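Globin domain-containing protein (Pseudomonas aeruginosa, PDB 1TU9) binds heme b and, as a bacterial member of the globin family, probably oxygen, though its physiological role is unknown. Local coordinates at residues Arg8-Tyr13 with Asn59-Ala64; Arg15-Ala18 with Phe22-Asp25; Ala32-Ile37 with Tyr91-Asp96; Arg38-Thr43 with Leu84-Glu89. All coordinates share one frame; numbering follows the deposited sequence. Where two conformers were deposited one is given.

Interaction 1 of 4, residues Arg8-Tyr13 with Asn59-Ala64; sequences RVMQSY and NLVMYA
Val61 reaches across from the 46-64 helix and sets its two methyl groups against Val9 and Met10 of helix 5-17. The closest approach joins Met10 CG to Val61 CG1 at 3.7 Å. Met10 SD lies farther along, 4.2 Å from Val61 CG1, and the methionine and valine side chains lie at a slant to each other. The other branch, Val61 CG2, meets Val9 CG1 at 4.0 Å, the two valines passing each other in opposite directions. With CG1 of Val61 placed opposite its own backbone N (chi1 173°), one methyl is turned to Met10 and the other to Val9. The nearest CA atoms, those of Met10 and Val61, are 7.6 Å apart, and no hydrogen bond links the segments. Polar groups nearby are tied elsewhere: Ser12 OG bonds to Asp106 and Trp117, Tyr13 OH to the carbonyl of Arg54. Leu60, next to Val61, touches the heme. In this all-helical globin fold the contact joins the N-terminal helix to the last turns of helix 46-64. Because it rests on apolar contact between methyl, methylene and sulfur atoms, nothing in it is directional as a hydrogen bond would be.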
# COMPACT_ATOMS: atom_id res chain seq x y z
N ARG A 8 -13.59 8.45 1.90
CA ARG A 8 -12.73 9.02 2.93
C ARG A 8 -11.26 8.81 2.55
O ARG A 8 -10.43 9.71 2.68
CB ARG A 8 -13.00 8.37 4.29
CG ARG A 8 -14.43 8.38 4.77
CD ARG A 8 -14.56 7.94 6.19
NE ARG A 8 -14.06 9.04 6.97
CZ ARG A 8 -14.78 9.90 7.68
NH1 ARG A 8 -16.09 9.76 7.86
NH2 ARG A 8 -14.14 10.90 8.27
N VAL A 9 -10.94 7.60 2.10
CA VAL A 9 -9.59 7.32 1.66
C VAL A 9 -9.20 8.16 0.44
O VAL A 9 -8.10 8.68 0.39
CB VAL A 9 -9.42 5.82 1.40
CG1 VAL A 9 -8.13 5.52 0.65
CG2 VAL A 9 -9.47 5.05 2.71
N MET A 10 -10.09 8.31 -0.53
CA MET A 10 -9.76 9.11 -1.70
C MET A 10 -9.47 10.56 -1.30
O MET A 10 -8.54 11.17 -1.80
CB MET A 10 -10.87 9.07 -2.75
CG MET A 10 -10.94 7.74 -3.46
SD MET A 10 -12.01 7.70 -4.88
CE MET A 10 -13.63 7.82 -4.13
N GLN A 11 -10.27 11.12 -0.39
CA GLN A 11 -10.06 12.50 0.04
C GLN A 11 -8.70 12.63 0.72
O GLN A 11 -7.93 13.55 0.44
CB GLN A 11 -11.17 12.91 0.99
CG GLN A 11 -12.54 13.02 0.32
CD GLN A 11 -13.68 13.22 1.29
OE1 GLN A 11 -13.46 13.69 2.41
NE2 GLN A 11 -14.89 12.88 0.88
N SER A 12 -8.40 11.68 1.59
CA SER A 12 -7.12 11.66 2.30
C SER A 12 -5.95 11.47 1.34
O SER A 12 -4.94 12.18 1.44
CB SER A 12 -7.14 10.57 3.36
OG SER A 12 -5.88 10.40 3.96
N TYR A 13 -6.09 10.56 0.39
CA TYR A 13 -5.01 10.27 -0.54
C TYR A 13 -4.74 11.48 -1.44
O TYR A 13 -3.61 11.71 -1.81
CB TYR A 13 -5.37 9.06 -1.38
CG TYR A 13 -4.24 8.48 -2.21
CD1 TYR A 13 -3.00 8.19 -1.64
CD2 TYR A 13 -4.44 8.14 -3.54
CE1 TYR A 13 -2.00 7.59 -2.39
CE2 TYR A 13 -3.44 7.54 -4.29
CZ TYR A 13 -2.22 7.27 -3.71
OH TYR A 13 -1.20 6.65 -4.40
N ASN A 59 -5.00 1.35 -7.58
CA ASN A 59 -5.65 0.09 -7.96
C ASN A 59 -6.39 -0.56 -6.79
O ASN A 59 -7.48 -1.11 -6.97
CB ASN A 59 -4.65 -0.89 -8.59
CG ASN A 59 -4.18 -0.43 -9.98
OD1 ASN A 59 -4.93 0.23 -10.71
ND2 ASN A 59 -2.95 -0.76 -10.33
N LEU A 60 -5.83 -0.47 -5.59
CA LEU A 60 -6.50 -1.01 -4.41
C LEU A 60 -7.77 -0.21 -4.10
O LEU A 60 -8.78 -0.79 -3.69
CB LEU A 60 -5.54 -1.07 -3.19
CG LEU A 60 -5.33 -2.45 -2.54
CD1 LEU A 60 -4.91 -3.46 -3.53
CD2 LEU A 60 -4.30 -2.41 -1.42
N VAL A 61 -7.73 1.10 -4.30
CA VAL A 61 -8.92 1.93 -4.11
C VAL A 61 -9.98 1.60 -5.17
O VAL A 61 -11.15 1.45 -4.85
CB VAL A 61 -8.59 3.41 -4.10
CG1 VAL A 61 -9.87 4.23 -4.08
CG2 VAL A 61 -7.69 3.74 -2.90
N MET A 62 -9.57 1.44 -6.42
CA MET A 62 -10.53 1.11 -7.47
C MET A 62 -11.21 -0.23 -7.20
O MET A 62 -12.42 -0.35 -7.37
CB MET A 62 -9.86 1.11 -8.84
CG MET A 62 -9.47 2.51 -9.31
SD MET A 62 -9.01 2.62 -11.03
CE MET A 62 -7.60 1.76 -11.00
N TYR A 63 -10.45 -1.22 -6.74
CA TYR A 63 -11.04 -2.50 -6.33
C TYR A 63 -12.08 -2.27 -5.23
O TYR A 63 -13.20 -2.78 -5.33
CB TYR A 63 -9.93 -3.45 -5.87
CG TYR A 63 -10.45 -4.69 -5.21
CD1 TYR A 63 -10.96 -5.74 -5.97
CD2 TYR A 63 -10.45 -4.82 -3.84
CE1 TYR A 63 -11.42 -6.90 -5.35
CE2 TYR A 63 -10.93 -5.97 -3.22
CZ TYR A 63 -11.42 -6.99 -3.98
OH TYR A 63 -11.90 -8.14 -3.38
N ALA A 64 -11.76 -1.45 -4.24
CA ALA A 64 -12.66 -1.19 -3.12
C ALA A 64 -13.91 -0.41 -3.53
O ALA A 64 -14.89 -0.40 -2.81
CB ALA A 64 -11.92 -0.44 -2.02

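Interaction 2 of 4, residues Arg15-Ala18 with Phe22-Asp25; sequences RCCA and FFDD. With EDO (1,2-ethanediol), chain E.
The turn between helix 5-17 and helix 22-32 is closed by two cysteine sulfur-aromatic contacts, one for each phenylalanine at the start of the second helix. Cys16 lies over one face of the Phe22 ring. Its CB stands 3.5 Å from the centroid of that ring and 7° off the normal, a CH-pi contact almost exactly over the centre. The Cys16 sulfur continues beyond CB toward the ring's rim, where SG comes within 3.6 Å of Phe22 CE1 and sits obliquely to the ring. Phe22 CG is turned opposite the backbone N (chi1 174°), which lays the ring against Cys16; Phe22 CB also packs on the Cys16 carbonyl, CB to O 3.3 Å. This is the corner between the first two helices of the globin fold, with only four residues absent from both helices, and Phe22 also touches Leu98 and Ala101 of helix 90-105. Cys17 uses a different geometry. Its SG lies at the ring edge, 4.0 Å from Phe23 CZ; seen from the ring centroid it is 77° off the normal. The two rings also touch each other: Phe22 CD2 sits 3.6 Å above the centre of the Phe23 ring, while Phe23 CE2 lies at the edge of Phe22. Phe23 packs on Leu53 and Arg54 of helix 46-64. Farther along, the backbone O of Asp24 accepts a hydrogen bond from O1 of an ethanediol molecule, probably carried over from the crystallisation liquor.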
# COMPACT_ATOMS: atom_id res chain seq x y z
N ARG A 15 -4.96 14.63 -0.48
CA ARG A 15 -4.12 15.47 0.36
C ARG A 15 -2.70 14.90 0.48
O ARG A 15 -1.75 15.65 0.48
CB ARG A 15 -4.74 15.69 1.73
CG ARG A 15 -6.02 16.51 1.70
CD ARG A 15 -6.59 16.85 3.06
NE ARG A 15 -7.07 15.68 3.79
CZ ARG A 15 -8.30 15.20 3.76
NH1 ARG A 15 -9.24 15.72 2.99
NH2 ARG A 15 -8.58 14.13 4.48
N CYS A 16 -2.56 13.58 0.57
CA CYS A 16 -1.25 12.96 0.69
C CYS A 16 -0.42 13.18 -0.57
O CYS A 16 0.76 13.54 -0.49
CB CYS A 16 -1.37 11.47 0.96
SG CYS A 16 -1.95 11.03 2.61
N CYS A 17 -1.01 12.94 -1.73
CA CYS A 17 -0.28 13.08 -2.99
C CYS A 17 0.04 14.55 -3.28
O CYS A 17 0.98 14.85 -4.02
CB CYS A 17 -1.06 12.49 -4.16
SG CYS A 17 -1.16 10.68 -4.13
N ALA A 18 -0.74 15.47 -2.71
CA ALA A 18 -0.49 16.91 -2.79
C ALA A 18 0.59 17.40 -1.83
O ALA A 18 0.93 18.58 -1.84
CB ALA A 18 -1.78 17.66 -2.54
N PHE A 22 5.56 12.55 0.67
CA PHE A 22 4.68 11.46 1.12
C PHE A 22 5.26 10.08 0.78
O PHE A 22 5.37 9.22 1.65
CB PHE A 22 3.28 11.63 0.51
CG PHE A 22 2.35 10.48 0.80
CD1 PHE A 22 1.92 10.22 2.09
CD2 PHE A 22 1.93 9.65 -0.21
CE1 PHE A 22 1.06 9.15 2.35
CE2 PHE A 22 1.09 8.59 0.06
CZ PHE A 22 0.66 8.35 1.34
N PHE A 23 5.62 9.87 -0.48
CA PHE A 23 6.13 8.57 -0.91
C PHE A 23 7.55 8.33 -0.43
O PHE A 23 7.91 7.19 -0.14
CB PHE A 23 6.01 8.43 -2.43
CG PHE A 23 4.60 8.36 -2.89
CD1 PHE A 23 3.87 7.19 -2.74
CD2 PHE A 23 3.96 9.47 -3.42
CE1 PHE A 23 2.53 7.12 -3.13
CE2 PHE A 23 2.62 9.40 -3.81
CZ PHE A 23 1.92 8.22 -3.65
N ASP A 24 8.35 9.38 -0.30
CA ASP A 24 9.68 9.26 0.31
C ASP A 24 9.53 8.74 1.74
O ASP A 24 10.24 7.83 2.17
CB ASP A 24 10.39 10.62 0.41
CG ASP A 24 10.81 11.17 -0.92
OD1 ASP A 24 10.91 10.42 -1.92
OD2 ASP A 24 11.10 12.39 -1.00
N ASP A 25 8.62 9.34 2.49
CA ASP A 25 8.42 8.96 3.87
C ASP A 25 7.86 7.54 3.99
O ASP A 25 8.30 6.78 4.84
CB ASP A 25 7.53 9.96 4.61
CG ASP A 25 8.21 11.26 4.89
OD1 ASP A 25 9.45 11.32 4.81
OD2 ASP A 25 7.56 12.25 5.25
C1 EDO E . 13.33 6.04 0.80
O1 EDO E . 12.33 6.98 0.47
C2 EDO E . 13.65 5.21 -0.43
O2 EDO E . 14.13 6.05 -1.46

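Interaction 3 of 4, residues Ala32-Ile37 with Tyr91-Asp96; sequences ASSPQI and YDLWLD. With HEM (protoporphyrin IX containing Fe), chain B; PPI (propanoic acid), chain C.
A serine hydroxyl rests against a leucine side chain here: Ser33 OG lies 3.6 Å from Leu93 CB and 3.7 Å from Leu93 CD1. The oxygen has a polar partner in the carbonyl O of Phe30, to which it is hydrogen-bonded. Leu93 CD1 also meets Ser34 CB at 3.7 Å, and Ile37 CG1 approaches the same methyl more loosely. Leu93 thus fits against the corner between helices 22-32 and 35-40. Ser34 is the N-cap of the second: with its hydroxyl swung opposite the backbone N (chi1 170°), OG accepts from Gln36 N at 3.0 Å, leaving CB turned to the leucine.

The same two segments line the globin heme pocket. Trp94 lays one face of its indole over a vinyl group, CE2 to heme CAB 3.3 Å, and its edge meets the bound propanoic acid, NE1 to C3 3.2 Å. The heme iron is bound by O1 of the propanoic acid. Tyr91 and Ile37 add apolar contacts to the porphyrin, Ile37 CD1 lying 3.7 Å from heme CBC. Both serine oxygens are bonded within the local chain, and what Leu93 meets is carbon or an already bonded oxygen.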
# COMPACT_ATOMS: atom_id res chain seq x y z
N ALA A 32 12.63 0.77 7.01
CA ALA A 32 13.13 0.76 8.38
C ALA A 32 12.49 -0.35 9.22
O ALA A 32 13.06 -0.77 10.23
CB ALA A 32 12.89 2.10 9.03
N SER A 33 11.32 -0.81 8.80
CA SER A 33 10.53 -1.73 9.62
C SER A 33 11.11 -3.15 9.74
O SER A 33 10.80 -3.84 10.70
CB SER A 33 9.09 -1.80 9.10
OG SER A 33 8.99 -2.51 7.89
N SER A 34 11.94 -3.57 8.80
CA SER A 34 12.48 -4.93 8.82
C SER A 34 13.62 -5.09 7.84
O SER A 34 13.55 -4.58 6.72
CB SER A 34 11.39 -5.94 8.46
OG SER A 34 11.95 -7.23 8.25
N PRO A 35 14.65 -5.86 8.22
CA PRO A 35 15.70 -6.20 7.27
C PRO A 35 15.17 -6.97 6.07
O PRO A 35 15.78 -6.92 5.01
CB PRO A 35 16.65 -7.09 8.08
CG PRO A 35 15.85 -7.62 9.16
CD PRO A 35 14.88 -6.52 9.53
N GLN A 36 14.06 -7.68 6.22
CA GLN A 36 13.48 -8.39 5.09
C GLN A 36 13.02 -7.44 3.99
O GLN A 36 13.12 -7.76 2.81
CB GLN A 36 12.29 -9.24 5.53
CG GLN A 36 12.65 -10.41 6.43
CD GLN A 36 11.43 -11.22 6.82
OE1 GLN A 36 10.68 -11.68 5.96
NE2 GLN A 36 11.22 -11.38 8.12
N ILE A 37 12.50 -6.29 4.38
CA ILE A 37 12.04 -5.30 3.41
C ILE A 37 13.24 -4.67 2.72
O ILE A 37 13.25 -4.53 1.50
CB ILE A 37 11.19 -4.20 4.08
CG1 ILE A 37 10.03 -4.78 4.88
CG2 ILE A 37 10.66 -3.23 3.03
CD1 ILE A 37 9.15 -5.69 4.12
N TYR A 91 2.89 -7.57 4.66
CA TYR A 91 1.84 -6.59 4.35
C TYR A 91 1.41 -5.81 5.58
O TYR A 91 0.96 -4.66 5.46
CB TYR A 91 0.63 -7.25 3.68
CG TYR A 91 0.98 -7.78 2.33
CD1 TYR A 91 1.46 -9.07 2.18
CD2 TYR A 91 0.89 -6.99 1.20
CE1 TYR A 91 1.83 -9.55 0.95
CE2 TYR A 91 1.25 -7.45 -0.03
CZ TYR A 91 1.74 -8.74 -0.16
OH TYR A 91 2.11 -9.21 -1.40
N ASP A 92 1.55 -6.38 6.77
CA ASP A 92 1.22 -5.64 7.98
C ASP A 92 2.21 -4.49 8.15
O ASP A 92 1.85 -3.40 8.59
CB ASP A 92 1.26 -6.56 9.20
CG ASP A 92 0.35 -7.78 9.06
OD1 ASP A 92 -0.58 -7.77 8.22
OD2 ASP A 92 0.49 -8.80 9.76
N LEU A 93 3.47 -4.74 7.80
CA LEU A 93 4.50 -3.69 7.85
C LEU A 93 4.26 -2.62 6.79
O LEU A 93 4.47 -1.43 7.04
CB LEU A 93 5.89 -4.30 7.69
CG LEU A 93 6.30 -5.34 8.73
CD1 LEU A 93 7.67 -5.89 8.39
CD2 LEU A 93 6.27 -4.77 10.14
N TRP A 94 3.81 -3.04 5.61
CA TRP A 94 3.45 -2.11 4.54
C TRP A 94 2.33 -1.19 5.02
O TRP A 94 2.40 0.03 4.88
CB TRP A 94 3.02 -2.93 3.32
CG TRP A 94 2.68 -2.14 2.09
CD1 TRP A 94 3.51 -1.86 1.04
CD2 TRP A 94 1.41 -1.56 1.74
NE1 TRP A 94 2.85 -1.12 0.09
CE2 TRP A 94 1.56 -0.92 0.50
CE3 TRP A 94 0.17 -1.50 2.36
CZ2 TRP A 94 0.52 -0.24 -0.13
CZ3 TRP A 94 -0.87 -0.83 1.73
CH2 TRP A 94 -0.69 -0.22 0.50
N LEU A 95 1.30 -1.77 5.62
CA LEU A 95 0.16 -0.98 6.04
C LEU A 95 0.53 -0.05 7.19
O LEU A 95 0.11 1.11 7.22
CB LEU A 95 -1.02 -1.89 6.41
CG LEU A 95 -2.34 -1.17 6.71
CD1 LEU A 95 -2.77 -0.29 5.54
CD2 LEU A 95 -3.39 -2.23 7.01
N ASP A 96 1.34 -0.52 8.13
CA ASP A 96 1.79 0.35 9.21
C ASP A 96 2.57 1.55 8.66
O ASP A 96 2.40 2.67 9.13
CB ASP A 96 2.70 -0.39 10.20
CG ASP A 96 1.99 -1.42 11.03
OD1 ASP A 96 0.76 -1.40 11.14
OD2 ASP A 96 2.65 -2.28 11.64
CHA HEM B . 6.79 -4.47 -7.12
CHB HEM B . 2.48 -2.74 -5.44
CHC HEM B . 3.28 -4.94 -1.31
CHD HEM B . 7.85 -5.85 -2.58
C1A HEM B . 5.52 -3.89 -7.03
C2A HEM B . 4.78 -3.27 -8.12
C3A HEM B . 3.62 -2.79 -7.67
C4A HEM B . 3.53 -3.08 -6.26
CMA HEM B . 2.55 -2.07 -8.52
CAA HEM B . 5.27 -3.20 -9.57
CBA HEM B . 4.43 -4.16 -10.43
CGA HEM B . 4.22 -5.52 -9.79
O1A HEM B . 5.21 -6.28 -9.66
O2A HEM B . 3.07 -5.87 -9.42
C1B HEM B . 2.28 -3.20 -4.18
C2B HEM B . 1.12 -3.00 -3.31
C3B HEM B . 1.35 -3.62 -2.16
C4B HEM B . 2.68 -4.22 -2.28
CMB HEM B . -0.13 -2.17 -3.68
CAB HEM B . 0.43 -3.67 -0.90
CBB HEM B . -0.90 -3.84 -0.99
C1C HEM B . 4.61 -5.29 -1.29
C2C HEM B . 5.27 -5.75 -0.11
C3C HEM B . 6.54 -5.98 -0.43
C4C HEM B . 6.71 -5.70 -1.83
CMC HEM B . 4.58 -5.91 1.24
CAC HEM B . 7.60 -6.50 0.56
CBC HEM B . 8.88 -6.16 0.47
C1D HEM B . 8.00 -5.61 -3.91
C2D HEM B . 9.22 -5.81 -4.61
C3D HEM B . 8.94 -5.39 -6.03
C4D HEM B . 7.55 -4.95 -6.05
CMD HEM B . 10.54 -6.34 -4.04
CAD HEM B . 9.99 -5.40 -7.15
CBD HEM B . 10.94 -4.20 -6.94
CGD HEM B . 12.07 -4.22 -7.95
O1D HEM B . 12.95 -5.12 -7.85
O2D HEM B . 12.10 -3.36 -8.87
NA HEM B . 4.71 -3.74 -5.92
NB HEM B . 3.21 -3.96 -3.52
NC HEM B . 5.50 -5.26 -2.34
ND HEM B . 7.04 -5.11 -4.77
FE HEM B . 5.15 -4.57 -4.26
C1 PPI C . 6.12 -2.06 -3.38
C2 PPI C . 5.34 -2.08 -2.12
C3 PPI C . 5.70 -0.86 -1.38
O1 PPI C . 6.07 -2.94 -4.17
O2 PPI C . 6.95 -1.03 -3.62

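Interaction 4 of 4, residues Arg38-Thr43 with Leu84-Glu89; sequences RAKFAT and LDIRPE. With HEM (protoporphyrin IX containing Fe), chain B; PPI (propanoic acid), chain C; EDO (1,2-ethanediol), chain D.
The last turn of helix 35-40 faces an irregular strip of chain at 84-89, with Lys40 and Leu84 CA atoms 8.6 Å apart and Asp85 at positive phi (67°). Both border the globin heme pocket, 84-89 lying just after the axial ligand His79 in the chain. Lys40 bridges the gap with its ammonium group, which donates to two successive carbonyls. Lys40 NZ bonds to Leu84 O at 2.9 Å, in the carbonyl plane with a C=O...N angle of 157°, and to Asp85 O, also at 2.9 Å, from above the carbonyl plane. A water 2.8 Å from Lys40 NZ accepts a third bond and makes a weak one to Asp85 OD2; Asp85 OD1 is bonded to Tyr132 OH. The lysine chain is bent at chi2 (-73°), and Lys40 CD passes Ile86 CD1 at 3.8 Å.

Leu84 CD1 reaches heme C4D at 3.5 Å and Ile86 CG2 reaches C3C, while Phe41 sets one face against the CMD methyl. Leu84 and Ile86 also touch His79, and their backbones are hydrogen-bonded to those of Ser78 and His79 respectively. At its tip, Phe41 CZ lies 3.4 Å from both heme CHD and O2 of the propanoic acid.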
# COMPACT_ATOMS: atom_id res chain seq x y z
N ARG A 38 14.25 -4.30 3.49
CA ARG A 38 15.47 -3.76 2.91
C ARG A 38 16.10 -4.73 1.91
O ARG A 38 16.54 -4.32 0.83
CB ARG A 38 16.47 -3.41 3.99
CG ARG A 38 15.98 -2.29 4.85
CD ARG A 38 16.96 -1.77 5.86
NE ARG A 38 17.31 -2.71 6.93
CZ ARG A 38 16.66 -2.85 8.08
NH1 ARG A 38 15.54 -2.20 8.33
NH2 ARG A 38 17.13 -3.70 8.99
N ALA A 39 16.12 -6.02 2.23
CA ALA A 39 16.70 -7.02 1.32
C ALA A 39 15.91 -7.11 0.02
O ALA A 39 16.49 -7.25 -1.06
CB ALA A 39 16.77 -8.38 2.00
N LYS A 40 14.60 -7.03 0.11
CA LYS A 40 13.78 -7.15 -1.08
C LYS A 40 14.00 -5.99 -2.05
O LYS A 40 13.93 -6.19 -3.26
CB LYS A 40 12.30 -7.23 -0.71
CG LYS A 40 11.84 -8.58 -0.20
CD LYS A 40 11.75 -9.62 -1.31
CE LYS A 40 11.38 -10.97 -0.73
NZ LYS A 40 11.51 -12.05 -1.72
N PHE A 41 14.26 -4.79 -1.51
CA PHE A 41 14.37 -3.58 -2.33
C PHE A 41 15.82 -3.14 -2.59
O PHE A 41 16.05 -2.07 -3.14
CB PHE A 41 13.59 -2.43 -1.67
CG PHE A 41 12.11 -2.57 -1.78
CD1 PHE A 41 11.32 -2.83 -0.68
CD2 PHE A 41 11.49 -2.44 -3.01
CE1 PHE A 41 9.94 -2.96 -0.80
CE2 PHE A 41 10.12 -2.57 -3.14
CZ PHE A 41 9.35 -2.82 -2.03
N ALA A 42 16.80 -3.99 -2.27
CA ALA A 42 18.21 -3.60 -2.35
C ALA A 42 18.66 -3.18 -3.74
O ALA A 42 19.58 -2.38 -3.87
CB ALA A 42 19.09 -4.72 -1.81
N THR A 43 18.05 -3.75 -4.78
CA THR A 43 18.36 -3.35 -6.16
C THR A 43 17.09 -2.97 -6.89
O THR A 43 16.82 -3.44 -7.97
CB THR A 43 19.13 -4.45 -6.94
OG1 THR A 43 18.39 -5.67 -6.97
CG2 THR A 43 20.44 -4.80 -6.26
N LEU A 84 7.74 -12.61 -6.97
CA LEU A 84 8.55 -11.76 -6.09
C LEU A 84 8.79 -12.39 -4.72
O LEU A 84 9.79 -12.11 -4.06
CB LEU A 84 7.92 -10.37 -5.91
CG LEU A 84 8.00 -9.45 -7.14
CD1 LEU A 84 7.08 -8.27 -6.99
CD2 LEU A 84 9.43 -8.98 -7.36
N ASP A 85 7.86 -13.24 -4.30
CA ASP A 85 7.94 -14.00 -3.05
C ASP A 85 7.87 -13.08 -1.83
O ASP A 85 8.83 -12.94 -1.07
CB ASP A 85 9.17 -14.93 -3.03
CG ASP A 85 9.15 -15.90 -1.88
OD1 ASP A 85 8.14 -16.00 -1.17
OD2 ASP A 85 10.13 -16.64 -1.64
N ILE A 86 6.69 -12.51 -1.63
CA ILE A 86 6.43 -11.58 -0.54
C ILE A 86 5.54 -12.28 0.48
O ILE A 86 4.36 -12.50 0.24
CB ILE A 86 5.74 -10.30 -1.06
CG1 ILE A 86 6.56 -9.66 -2.19
CG2 ILE A 86 5.48 -9.33 0.09
CD1 ILE A 86 8.02 -9.41 -1.89
N ARG A 87 6.12 -12.65 1.62
CA ARG A 87 5.40 -13.39 2.65
C ARG A 87 4.25 -12.54 3.20
O ARG A 87 4.39 -11.32 3.36
CB ARG A 87 6.34 -13.81 3.77
CG ARG A 87 7.25 -14.93 3.36
CD ARG A 87 8.37 -15.25 4.33
NE ARG A 87 9.43 -16.00 3.66
CZ ARG A 87 10.62 -16.27 4.19
NH1 ARG A 87 10.94 -15.87 5.42
NH2 ARG A 87 11.51 -16.96 3.48
N PRO A 88 3.11 -13.18 3.49
CA PRO A 88 1.94 -12.43 3.97
C PRO A 88 2.22 -11.51 5.17
O PRO A 88 1.62 -10.44 5.22
CB PRO A 88 0.96 -13.55 4.34
CG PRO A 88 1.29 -14.61 3.35
CD PRO A 88 2.79 -14.60 3.26
N GLU A 89 3.12 -11.88 6.07
CA GLU A 89 3.41 -11.04 7.24
C GLU A 89 3.92 -9.65 6.86
O GLU A 89 3.74 -8.68 7.61
CB GLU A 89 4.43 -11.73 8.16
CG GLU A 89 3.87 -12.83 9.05
CD GLU A 89 4.93 -13.46 9.94
OE1 GLU A 89 5.78 -12.72 10.49
OE2 GLU A 89 4.91 -14.70 10.12
CHA HEM B . 6.79 -4.47 -7.12
CHB HEM B . 2.48 -2.74 -5.44
CHC HEM B . 3.28 -4.94 -1.31
CHD HEM B . 7.85 -5.85 -2.58
C1A HEM B . 5.52 -3.89 -7.03
C2A HEM B . 4.78 -3.27 -8.12
C3A HEM B . 3.62 -2.79 -7.67
C4A HEM B . 3.53 -3.08 -6.26
CMA HEM B . 2.55 -2.07 -8.52
CAA HEM B . 5.27 -3.20 -9.57
CBA HEM B . 4.43 -4.16 -10.43
CGA HEM B . 4.22 -5.52 -9.79
O1A HEM B . 5.21 -6.28 -9.66
O2A HEM B . 3.07 -5.87 -9.42
C1B HEM B . 2.28 -3.20 -4.18
C2B HEM B . 1.12 -3.00 -3.31
C3B HEM B . 1.35 -3.62 -2.16
C4B HEM B . 2.68 -4.22 -2.28
CMB HEM B . -0.13 -2.17 -3.68
CAB HEM B . 0.43 -3.67 -0.90
CBB HEM B . -0.90 -3.84 -0.99
C1C HEM B . 4.61 -5.29 -1.29
C2C HEM B . 5.27 -5.75 -0.11
C3C HEM B . 6.54 -5.98 -0.43
C4C HEM B . 6.71 -5.70 -1.83
CMC HEM B . 4.58 -5.91 1.24
CAC HEM B . 7.60 -6.50 0.56
CBC HEM B . 8.88 -6.16 0.47
C1D HEM B . 8.00 -5.61 -3.91
C2D HEM B . 9.22 -5.81 -4.61
C3D HEM B . 8.94 -5.39 -6.03
C4D HEM B . 7.55 -4.95 -6.05
CMD HEM B . 10.54 -6.34 -4.04
CAD HEM B . 9.99 -5.40 -7.15
CBD HEM B . 10.94 -4.20 -6.94
CGD HEM B . 12.07 -4.22 -7.95
O1D HEM B . 12.95 -5.12 -7.85
O2D HEM B . 12.10 -3.36 -8.87
NA HEM B . 4.71 -3.74 -5.92
NB HEM B . 3.21 -3.96 -3.52
NC HEM B . 5.50 -5.26 -2.34
ND HEM B . 7.04 -5.11 -4.77
FE HEM B . 5.15 -4.57 -4.26
C1 PPI C . 6.12 -2.06 -3.38
C2 PPI C . 5.34 -2.08 -2.12
C3 PPI C . 5.70 -0.86 -1.38
O1 PPI C . 6.07 -2.94 -4.17
O2 PPI C . 6.95 -1.03 -3.62
C1 EDO D . 14.70 -8.11 -7.30
O1 EDO D . 15.77 -7.31 -6.87
C2 EDO D . 13.52 -8.00 -6.34
O2 EDO D . 13.81 -8.53 -5.05
O HOH W 1 11.63 -14.24 0.08

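In the fold
Interactions 1 and 2 share helix 5-17 and touch through Tyr13, whose OH lies 3.6 Å from Phe23 CZ; their centres are 14 Å apart, and interaction 2 is nested inside the chain loop that interaction 1 closes. Interactions 3 and 4 share helix 35-40, lie 9 Å apart between centres, and both touch the heme and the propanoic acid, with interaction 4 nested inside the loop that interaction 3 closes. Interaction 1 lies on the opposite side of the chain's centre from these two, about 21 and 24 Å between centres, and its segments alternate with theirs in sequence. Helix 5-17 is thus tied to helices 22-32 and 46-64, while interactions 3 and 4 wall the heme pocket.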